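Local coordinates for B-agarase (PDB 4BQ2), which hydrolyses the beta-linkages of agarose as a family 50 exo-beta-agarase, acting from a chain end of the polysaccharide, at residues R244-G249 with S480-G485; G260-E265 with Y279-T284. One frame throughout, in Å; residues are numbered along the deposited sequence.

Contact 1. Residues R244-G249 with S480-G485; sequences RSKFGG and SPWCVG
F247 and W482 carry the aromatic part of this contact. F247 CD1 and CE1 lie over one face of the indole. F247 CE1 is 3.4 Å from W482 CD2 and stands over the middle of the ring system. The two ring planes are turned 43° from each other. Both side chains have CG anti to the carbonyl carbon (chi1 -73° for F247, -66° for W482), and their ends come closer together than their backbones do.

Aliphatic packing fills in around the rings. The pyrrolidine of P481 meets the far end of the phenyl, with P481 CB 3.8 Å from F247 CZ. The extended chain of K246 runs across the outer end of the indole, and K246 CE is 3.8 Å from W482 CZ2. The carbonyl of K246 also touches the indole, with K246 O 3.5 Å from W482 CH2.

No hydrogen bond joins the two segments; each turn is held by its own bonds and by neighbours. A type I turn from S245 to G248, closed by G248 N to S245 O (3.0 Å), presents K246 and F247 at its central positions. A second type I turn, closed by C483 N to S480 O (3.2 Å), does the same for P481 and W482. S480 OG accepts from W482 N at 3.0 Å, which makes an ST turn. Beyond the segments, S245 OG bonds to D275, and W482 pairs through its backbone with F431 of strand 431-435.

The turns meet mainly through carbon surfaces, with one carbonyl oxygen against the indole. The contact packs the loop before strand 263-267 against the turn that leads into strand 483-488. Its grip is therefore largely apolar, and the lysine chain lies on the solvent side.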
loop_
_atom_site.group_PDB
_atom_site.type_symbol
_atom_site.label_atom_id
_atom_site.label_comp_id
_atom_site.label_asym_id
_atom_site.label_seq_id
_atom_site.Cartn_x
_atom_site.Cartn_y
_atom_site.Cartn_z
ATOM N N ARG A 244 28.164 -14.195 0.188
ATOM C CA ARG A 244 27.818 -12.846 -0.254
ATOM C C ARG A 244 29.126 -12.102 -0.547
ATOM O O ARG A 244 30.128 -12.253 0.189
ATOM C CB ARG A 244 27.009 -12.110 0.827
ATOM C CG ARG A 244 25.599 -12.674 1.103
ATOM C CD ARG A 244 24.762 -12.805 -0.167
ATOM N NE ARG A 244 23.462 -13.489 0.007
ATOM C CZ ARG A 244 22.451 -12.940 0.666
ATOM N NH1 ARG A 244 22.633 -11.761 1.224
ATOM N NH2 ARG A 244 21.289 -13.566 0.797
ATOM N N SER A 245 29.130 -11.301 -1.617
ATOM C CA SER A 245 30.273 -10.441 -1.909
ATOM C C SER A 245 30.179 -9.209 -0.998
ATOM O O SER A 245 29.187 -9.045 -0.283
ATOM C CB SER A 245 30.264 -10.043 -3.386
ATOM O OG SER A 245 29.061 -9.344 -3.706
ATOM N N LYS A 246 31.205 -8.366 -1.000
ATOM C CA LYS A 246 31.170 -7.091 -0.266
ATOM C C LYS A 246 29.814 -6.377 -0.387
ATOM O O LYS A 246 29.226 -5.986 0.634
ATOM C CB LYS A 246 32.304 -6.148 -0.744
ATOM C CG LYS A 246 32.283 -4.747 -0.118
ATOM C CD LYS A 246 33.338 -3.853 -0.788
ATOM C CE LYS A 246 33.489 -2.522 -0.090
ATOM N NZ LYS A 246 34.547 -1.723 -0.775
ATOM N N PHE A 247 29.323 -6.255 -1.621
ATOM C CA PHE A 247 28.095 -5.491 -1.898
ATOM C C PHE A 247 26.802 -6.314 -1.906
ATOM O O PHE A 247 25.789 -5.862 -2.426
ATOM C CB PHE A 247 28.234 -4.707 -3.208
ATOM C CG PHE A 247 29.156 -3.525 -3.102
ATOM C CD1 PHE A 247 28.693 -2.297 -2.617
ATOM C CD2 PHE A 247 30.510 -3.623 -3.502
ATOM C CE1 PHE A 247 29.537 -1.185 -2.549
ATOM C CE2 PHE A 247 31.363 -2.516 -3.407
ATOM C CZ PHE A 247 30.880 -1.286 -2.936
ATOM N N GLY A 248 26.856 -7.531 -1.382
ATOM C CA GLY A 248 25.634 -8.330 -1.194
ATOM C C GLY A 248 25.317 -9.228 -2.367
ATOM O O GLY A 248 24.242 -9.843 -2.423
ATOM N N GLY A 249 26.227 -9.244 -3.345
ATOM C CA GLY A 249 26.084 -10.066 -4.541
ATOM C C GLY A 249 26.498 -11.503 -4.280
ATOM O O GLY A 249 26.862 -11.852 -3.149
ATOM N N SER A 480 27.827 7.377 -3.905
ATOM C CA SER A 480 28.296 6.115 -3.260
ATOM C C SER A 480 27.980 4.888 -4.113
ATOM O O SER A 480 26.860 4.763 -4.602
ATOM C CB SER A 480 27.610 5.894 -1.888
ATOM O OG SER A 480 28.071 4.681 -1.297
ATOM N N PRO A 481 28.942 3.960 -4.268
ATOM C CA PRO A 481 28.655 2.679 -4.945
ATOM C C PRO A 481 27.612 1.875 -4.180
ATOM O O PRO A 481 27.016 0.968 -4.757
ATOM C CB PRO A 481 29.989 1.908 -4.859
ATOM C CG PRO A 481 30.689 2.499 -3.646
ATOM C CD PRO A 481 30.306 3.977 -3.684
ATOM N N TRP A 482 27.404 2.186 -2.898
ATOM C CA TRP A 482 26.430 1.417 -2.088
ATOM C C TRP A 482 24.997 1.757 -2.442
ATOM O O TRP A 482 24.074 1.037 -2.039
ATOM C CB TRP A 482 26.644 1.653 -0.592
ATOM C CG TRP A 482 27.912 1.123 -0.098
ATOM C CD1 TRP A 482 29.114 1.791 0.010
ATOM C CD2 TRP A 482 28.139 -0.203 0.363
ATOM N NE1 TRP A 482 30.083 0.921 0.506
ATOM C CE2 TRP A 482 29.497 -0.290 0.756
ATOM C CE3 TRP A 482 27.318 -1.337 0.481
ATOM C CZ2 TRP A 482 30.062 -1.475 1.247
ATOM C CZ3 TRP A 482 27.875 -2.519 0.996
ATOM C CH2 TRP A 482 29.235 -2.578 1.355
ATOM N N CYS A 483 24.789 2.846 -3.186
ATOM C CA CYS A 483 23.420 3.153 -3.606
ATOM C C CYS A 483 23.049 2.352 -4.853
ATOM O O CYS A 483 23.587 2.588 -5.937
ATOM C CB CYS A 483 23.240 4.648 -3.842
ATOM S SG CYS A 483 21.625 5.097 -4.532
ATOM N N VAL A 484 22.076 1.450 -4.718
ATOM C CA VAL A 484 21.678 0.567 -5.825
ATOM C C VAL A 484 21.011 1.387 -6.928
ATOM O O VAL A 484 21.260 1.205 -8.131
ATOM C CB VAL A 484 20.731 -0.577 -5.347
ATOM C CG1 VAL A 484 20.383 -1.528 -6.509
ATOM C CG2 VAL A 484 21.380 -1.392 -4.223
ATOM N N GLY A 485 20.185 2.328 -6.530
ATOM C CA GLY A 485 19.462 3.104 -7.503
ATOM C C GLY A 485 18.569 4.110 -6.828
ATOM O O GLY A 485 18.482 4.140 -5.594
#

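Contact 2. Residues G260-E265 with Y279-T284; sequences GYFRTE and YPYFAT
The ring of F262 points its edge at one face of Y281. F262 CE2 sits 3.3 Å above the tyrosine plane, over the ring centre. It is nearly the same distance from all six ring carbons, and the separation from Y281 CG is 3.5 Å. Seen from the phenylalanine, Y281 CG lies at the edge, in the ring plane. The planes are inclined at 63° and the centroids of the F262 and Y281 rings are 4.5 Å apart, so this is an edge-to-face pair. CD2 and CZ, on either side of CE2, are a little farther away; F262 CZ is 4.0 Å from Y281 CE1.

Both side chains leave their backbones in the direction of the partner. Y281 has CG anti to the backbone N (chi1 -177°), whereas F262 has CG anti to the carbonyl carbon. The two CA atoms, F262 CA and Y281 CA, stay 8.5 Å apart, and the rings bridge that distance. Both rings also touch V484 of strand 483-488. The hydroxyl of Y281 is hydrogen-bonded to the carbonyl O of T413, which holds the polar end of a buried ring.

To one side, within strand 263-267, R263 NH1 makes a salt bridge to E265 OE1 at 3.0 Å.

F262 lies just before strand 263-267, and Y281 lies on strand 280-287. These two strands flank strand 270-274 in a mixed sheet. The ring pair reaches past that middle strand at its end. With no hydrogen bond between the segments, the contact rests chiefly on one aromatic C-H, at F262 CE2, set over the tyrosine face.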
loop_
_atom_site.group_PDB
_atom_site.type_symbol
_atom_site.label_atom_id
_atom_site.label_comp_id
_atom_site.label_asym_id
_atom_site.label_seq_id
_atom_site.Cartn_x
_atom_site.Cartn_y
_atom_site.Cartn_z
ATOM N N GLY A 260 31.981 -0.371 -10.933
ATOM C CA GLY A 260 32.023 0.384 -9.680
ATOM C C GLY A 260 30.659 0.896 -9.201
ATOM O O GLY A 260 30.586 1.594 -8.171
ATOM N N TYR A 261 29.580 0.562 -9.924
ATOM C CA TYR A 261 28.222 0.934 -9.503
ATOM C C TYR A 261 27.296 -0.220 -9.781
ATOM O O TYR A 261 27.583 -1.034 -10.663
ATOM C CB TYR A 261 27.714 2.168 -10.294
ATOM C CG TYR A 261 28.623 3.333 -10.078
ATOM C CD1 TYR A 261 28.425 4.200 -8.993
ATOM C CD2 TYR A 261 29.713 3.552 -10.944
ATOM C CE1 TYR A 261 29.279 5.268 -8.779
ATOM C CE2 TYR A 261 30.560 4.620 -10.734
ATOM C CZ TYR A 261 30.353 5.456 -9.659
ATOM O OH TYR A 261 31.230 6.508 -9.484
ATOM N N PHE A 262 26.160 -0.261 -9.088
ATOM C CA PHE A 262 25.123 -1.257 -9.429
ATOM C C PHE A 262 24.596 -1.027 -10.851
ATOM O O PHE A 262 24.404 0.109 -11.244
ATOM C CB PHE A 262 23.959 -1.233 -8.438
ATOM C CG PHE A 262 24.280 -1.910 -7.133
ATOM C CD1 PHE A 262 24.892 -1.204 -6.111
ATOM C CD2 PHE A 262 24.034 -3.263 -6.965
ATOM C CE1 PHE A 262 25.235 -1.847 -4.899
ATOM C CE2 PHE A 262 24.385 -3.931 -5.782
ATOM C CZ PHE A 262 24.987 -3.212 -4.730
ATOM N N ARG A 263 24.360 -2.104 -11.602
ATOM C CA ARG A 263 23.897 -1.990 -12.993
ATOM C C ARG A 263 23.045 -3.182 -13.347
ATOM O O ARG A 263 22.921 -4.088 -12.539
ATOM C CB ARG A 263 25.098 -1.848 -13.976
ATOM C CG ARG A 263 26.024 -3.042 -13.948
ATOM C CD ARG A 263 27.274 -2.836 -14.832
ATOM N NE ARG A 263 27.983 -4.107 -14.877
ATOM C CZ ARG A 263 27.734 -5.074 -15.754
ATOM N NH1 ARG A 263 26.809 -4.899 -16.686
ATOM N NH2 ARG A 263 28.441 -6.207 -15.710
ATOM N N THR A 264 22.450 -3.196 -14.543
ATOM C CA THR A 264 21.583 -4.337 -14.926
ATOM C C THR A 264 22.236 -5.192 -16.014
ATOM O O THR A 264 23.047 -4.696 -16.853
ATOM C CB THR A 264 20.211 -3.886 -15.450
ATOM O OG1 THR A 264 20.384 -3.142 -16.669
ATOM C CG2 THR A 264 19.459 -3.035 -14.421
ATOM N N GLU A 265 21.893 -6.468 -16.006
ATOM C CA GLU A 265 22.367 -7.360 -17.052
ATOM C C GLU A 265 21.548 -8.629 -17.052
ATOM O O GLU A 265 21.218 -9.156 -15.980
ATOM C CB GLU A 265 23.819 -7.731 -16.821
ATOM C CG GLU A 265 24.379 -8.613 -17.919
ATOM C CD GLU A 265 25.735 -8.137 -18.332
ATOM O OE1 GLU A 265 25.860 -6.934 -18.663
ATOM O OE2 GLU A 265 26.665 -8.957 -18.277
ATOM N N TYR A 279 29.555 -8.846 -9.362
ATOM C CA TYR A 279 28.879 -10.096 -8.909
ATOM C C TYR A 279 27.396 -9.991 -9.143
ATOM O O TYR A 279 26.821 -8.891 -8.985
ATOM C CB TYR A 279 29.154 -10.392 -7.430
ATOM C CG TYR A 279 30.603 -10.637 -7.152
ATOM C CD1 TYR A 279 31.150 -11.910 -7.307
ATOM C CD2 TYR A 279 31.433 -9.597 -6.738
ATOM C CE1 TYR A 279 32.502 -12.132 -7.070
ATOM C CE2 TYR A 279 32.793 -9.809 -6.484
ATOM C CZ TYR A 279 33.314 -11.079 -6.652
ATOM O OH TYR A 279 34.650 -11.279 -6.409
ATOM N N PRO A 280 26.759 -11.096 -9.577
ATOM C CA PRO A 280 25.332 -11.007 -9.833
ATOM C C PRO A 280 24.615 -10.598 -8.537
ATOM O O PRO A 280 25.044 -11.002 -7.445
ATOM C CB PRO A 280 24.944 -12.437 -10.250
ATOM C CG PRO A 280 26.230 -13.071 -10.734
ATOM C CD PRO A 280 27.321 -12.423 -9.934
ATOM N N TYR A 281 23.562 -9.802 -8.675
ATOM C CA TYR A 281 22.870 -9.228 -7.521
ATOM C C TYR A 281 21.348 -9.308 -7.701
ATOM O O TYR A 281 20.834 -9.216 -8.819
ATOM C CB TYR A 281 23.346 -7.764 -7.322
ATOM C CG TYR A 281 22.772 -7.019 -6.104
ATOM C CD1 TYR A 281 23.337 -7.157 -4.842
ATOM C CD2 TYR A 281 21.679 -6.170 -6.247
ATOM C CE1 TYR A 281 22.835 -6.460 -3.747
ATOM C CE2 TYR A 281 21.142 -5.482 -5.155
ATOM C CZ TYR A 281 21.718 -5.634 -3.917
ATOM O OH TYR A 281 21.192 -4.937 -2.843
ATOM N N PHE A 282 20.629 -9.432 -6.583
ATOM C CA PHE A 282 19.170 -9.556 -6.570
ATOM C C PHE A 282 18.715 -8.852 -5.276
ATOM O O PHE A 282 19.229 -9.135 -4.179
ATOM C CB PHE A 282 18.725 -11.029 -6.628
ATOM C CG PHE A 282 17.217 -11.214 -6.707
ATOM C CD1 PHE A 282 16.448 -11.322 -5.538
ATOM C CD2 PHE A 282 16.574 -11.298 -7.933
ATOM C CE1 PHE A 282 15.068 -11.494 -5.608
ATOM C CE2 PHE A 282 15.193 -11.468 -8.026
ATOM C CZ PHE A 282 14.427 -11.564 -6.857
ATOM N N ALA A 283 17.820 -7.874 -5.434
ATOM C CA ALA A 283 17.509 -6.983 -4.341
ATOM C C ALA A 283 16.377 -7.518 -3.461
ATOM O O ALA A 283 15.279 -7.791 -3.949
ATOM C CB ALA A 283 17.162 -5.599 -4.894
ATOM N N THR A 284 16.663 -7.687 -2.175
ATOM C CA THR A 284 15.637 -7.985 -1.203
ATOM C C THR A 284 15.816 -7.023 -0.049
ATOM O O THR A 284 16.930 -6.558 0.206
ATOM C CB THR A 284 15.725 -9.441 -0.706
ATOM O OG1 THR A 284 17.006 -9.638 -0.069
ATOM C CG2 THR A 284 15.535 -10.441 -1.895
#

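In the fold
The centres of contacts 1 and 2 are about 7 Å apart, and the two contacts touch. F247 O is 3.3 Å from Y281 CE1, and P481 O is 3.3 Å from F262 CD1. Along the chain the order is 244-249, 260-265, 279-284, 480-485, so both segments of contact 2 fall between those of contact 1. Contact 2 involves strand 280-287, and contact 1 the start of strand 483-488. These are probably strands of one (beta/alpha)8 barrel, as expected of this family. Contact 1 then ties the entering loop to the N-terminal end of a barrel strand, and contact 2 packs beside it, about 26 Å from the chain centre.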